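Local structure of solute-binding periplasmic protein of iron/siderophore ABC transporter (Yersinia pestis, 6B2Y) at residues Lys214-Phe219 and Pro273-Ala278. The protein probably binds chelated iron in the periplasm and delivers it to an ABC transporter for uptake, as the substrate-binding component. Numbering follows the deposited sequence.
Sequences KKPSVF and PDIYIA
Ser217 and Asp274 exchange two hydrogen bonds where strand 217-219 begins, beside the residue just ahead of strand 275-278. Ser217 N donates to Asp274 OD2 over 3.0 Å, nearly straight but from above the carboxylate plane; in return Asp274 N reaches Ser217 OG at 2.8 Å. A chi1 of 55° places OG between the backbone N and the carbonyl carbon, within bonding distance of the Asp274 amide. Beyond this side-chain-assisted start, regular backbone pairing takes over. Ile275 N donates to Ser217 O at 3.0 Å, the most bent of the set at 138°. The bond from Phe219 N to Ile275 O (3.1 Å) is close to linear. So is that from Ile277 N to Phe219 O (3.0 Å). Ile275 O also receives a CA-H contact from Val218 CA. Val218 and Tyr276 make their backbone hydrogen bonds on the far sides of the pair, Val218 with Asn249 and Ile251, Tyr276 with His325 and Tyr327. Side chains meet on both faces of the pair. On one, Ile275 CD1 lies alongside the Pro216 ring, 3.7 Å from CB, and Val218 CG1 meets Ile277 CD1; Phe350 of helix 340-350 packs on Pro216, Val218 and Ile275, and Phe346 on Ile277. On the other, Pro273 CG packs on Phe219 CB, and Tyr276 CD1 comes to the edge of the Phe219 ring; Tyr276 OH is hydrogen-bonded to Glu221 OE2. The two parallel bridges, Val218 with Ile275 and Phe219 with Tyr276, and the 24° between strand directions mark adjacent parallel strands inside the mixed sheet of one lobe, characteristic of the alpha/beta domains of periplasmic binding proteins.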
loop_
_atom_site.group_PDB
_atom_site.type_symbol
_atom_site.label_atom_id
_atom_site.label_comp_id
_atom_site.label_asym_id
_atom_site.label_seq_id
_atom_site.Cartn_x
_atom_site.Cartn_y
_atom_site.Cartn_z
ATOM N N LYS A 214 15.502 23.072 5.568
ATOM C CA LYS A 214 14.260 23.479 6.201
ATOM C C LYS A 214 13.250 22.341 6.317
ATOM O O LYS A 214 12.126 22.580 6.781
ATOM C CB LYS A 214 13.625 24.630 5.415
ATOM C CG LYS A 214 14.554 25.829 5.202
ATOM C CD LYS A 214 13.758 27.100 4.993
ATOM C CE LYS A 214 14.569 28.328 5.399
ATOM N NZ LYS A 214 13.780 29.571 5.237
ATOM N N LYS A 215 13.619 21.129 5.937
ATOM C CA LYS A 215 12.784 19.926 5.934
ATOM C C LYS A 215 12.850 19.204 7.281
ATOM O O LYS A 215 13.948 18.978 7.811
ATOM C CB LYS A 215 13.224 18.972 4.840
ATOM C CG LYS A 215 12.988 19.522 3.463
ATOM C CD LYS A 215 13.392 18.533 2.390
ATOM C CE LYS A 215 13.089 19.115 1.016
ATOM N NZ LYS A 215 13.379 18.113 -0.059
ATOM N N PRO A 216 11.707 18.798 7.827
ATOM C CA PRO A 216 11.726 18.050 9.090
ATOM C C PRO A 216 12.313 16.659 8.898
ATOM O O PRO A 216 12.099 16.013 7.869
ATOM C CB PRO A 216 10.247 17.974 9.471
ATOM C CG PRO A 216 9.544 17.958 8.137
ATOM C CD PRO A 216 10.354 18.902 7.266
ATOM N N SER A 217 13.066 16.198 9.896
ATOM C CA SER A 217 13.558 14.830 9.871
ATOM C C SER A 217 12.419 13.913 10.291
ATOM O O SER A 217 11.585 14.278 11.122
ATOM C CB SER A 217 14.770 14.658 10.785
ATOM O OG SER A 217 14.483 15.069 12.109
ATOM N N VAL A 218 12.363 12.739 9.679
ATOM C CA VAL A 218 11.207 11.857 9.800
ATOM C C VAL A 218 11.702 10.436 10.004
ATOM O O VAL A 218 12.591 9.969 9.283
ATOM C CB VAL A 218 10.305 11.901 8.548
ATOM C CG1 VAL A 218 9.091 10.947 8.730
ATOM C CG2 VAL A 218 9.849 13.323 8.231
ATOM N N PHE A 219 11.093 9.730 10.951
ATOM C CA PHE A 219 11.273 8.290 11.069
ATOM C C PHE A 219 9.918 7.616 10.942
ATOM O O PHE A 219 8.974 7.989 11.650
ATOM C CB PHE A 219 11.911 7.883 12.399
ATOM C CG PHE A 219 12.109 6.397 12.523
ATOM C CD1 PHE A 219 13.058 5.750 11.746
ATOM C CD2 PHE A 219 11.312 5.640 13.371
ATOM C CE1 PHE A 219 13.234 4.376 11.830
ATOM C CE2 PHE A 219 11.492 4.262 13.458
ATOM C CZ PHE A 219 12.450 3.638 12.690
ATOM N N PRO A 273 14.424 12.273 15.622
ATOM C CA PRO A 273 13.660 12.782 14.477
ATOM C C PRO A 273 12.631 13.819 14.893
ATOM O O PRO A 273 12.012 13.729 15.959
ATOM C CB PRO A 273 12.980 11.524 13.918
ATOM C CG PRO A 273 12.911 10.584 15.098
ATOM C CD PRO A 273 14.164 10.837 15.864
ATOM N N ASP A 274 12.434 14.802 14.016
ATOM C CA ASP A 274 11.431 15.830 14.274
ATOM C C ASP A 274 10.025 15.243 14.316
ATOM O O ASP A 274 9.182 15.685 15.109
ATOM C CB ASP A 274 11.498 16.919 13.208
ATOM C CG ASP A 274 12.806 17.675 13.230
ATOM O OD1 ASP A 274 13.396 17.824 14.326
ATOM O OD2 ASP A 274 13.235 18.134 12.145
ATOM N N ILE A 275 9.756 14.250 13.465
ATOM C CA ILE A 275 8.419 13.704 13.252
ATOM C C ILE A 275 8.497 12.184 13.322
ATOM O O ILE A 275 9.438 11.579 12.800
ATOM C CB ILE A 275 7.851 14.168 11.893
ATOM C CG1 ILE A 275 7.584 15.672 11.918
ATOM C CG2 ILE A 275 6.589 13.394 11.513
ATOM C CD1 ILE A 275 7.173 16.243 10.587
ATOM N N TYR A 276 7.505 11.566 13.976
ATOM C CA TYR A 276 7.422 10.116 14.116
ATOM C C TYR A 276 6.136 9.629 13.466
ATOM O O TYR A 276 5.063 10.190 13.706
ATOM C CB TYR A 276 7.461 9.681 15.592
ATOM C CG TYR A 276 7.110 8.215 15.782
ATOM C CD1 TYR A 276 8.083 7.235 15.694
ATOM C CD2 TYR A 276 5.807 7.822 16.039
ATOM C CE1 TYR A 276 7.776 5.897 15.855
ATOM C CE2 TYR A 276 5.481 6.475 16.198
ATOM C CZ TYR A 276 6.471 5.524 16.115
ATOM O OH TYR A 276 6.166 4.191 16.265
ATOM N N ILE A 277 6.251 8.589 12.636
ATOM C CA ILE A 277 5.112 7.972 11.966
ATOM C C ILE A 277 5.141 6.482 12.257
ATOM O O ILE A 277 6.190 5.843 12.120
ATOM C CB ILE A 277 5.136 8.198 10.437
ATOM C CG1 ILE A 277 5.302 9.675 10.103
ATOM C CG2 ILE A 277 3.846 7.682 9.802
ATOM C CD1 ILE A 277 5.270 9.950 8.598
ATOM N N ALA A 278 3.987 5.925 12.624
ATOM C CA ALA A 278 3.812 4.486 12.755
ATOM C C ALA A 278 2.860 3.992 11.672
ATOM O O ALA A 278 1.863 4.648 11.376
ATOM C CB ALA A 278 3.248 4.120 14.141
#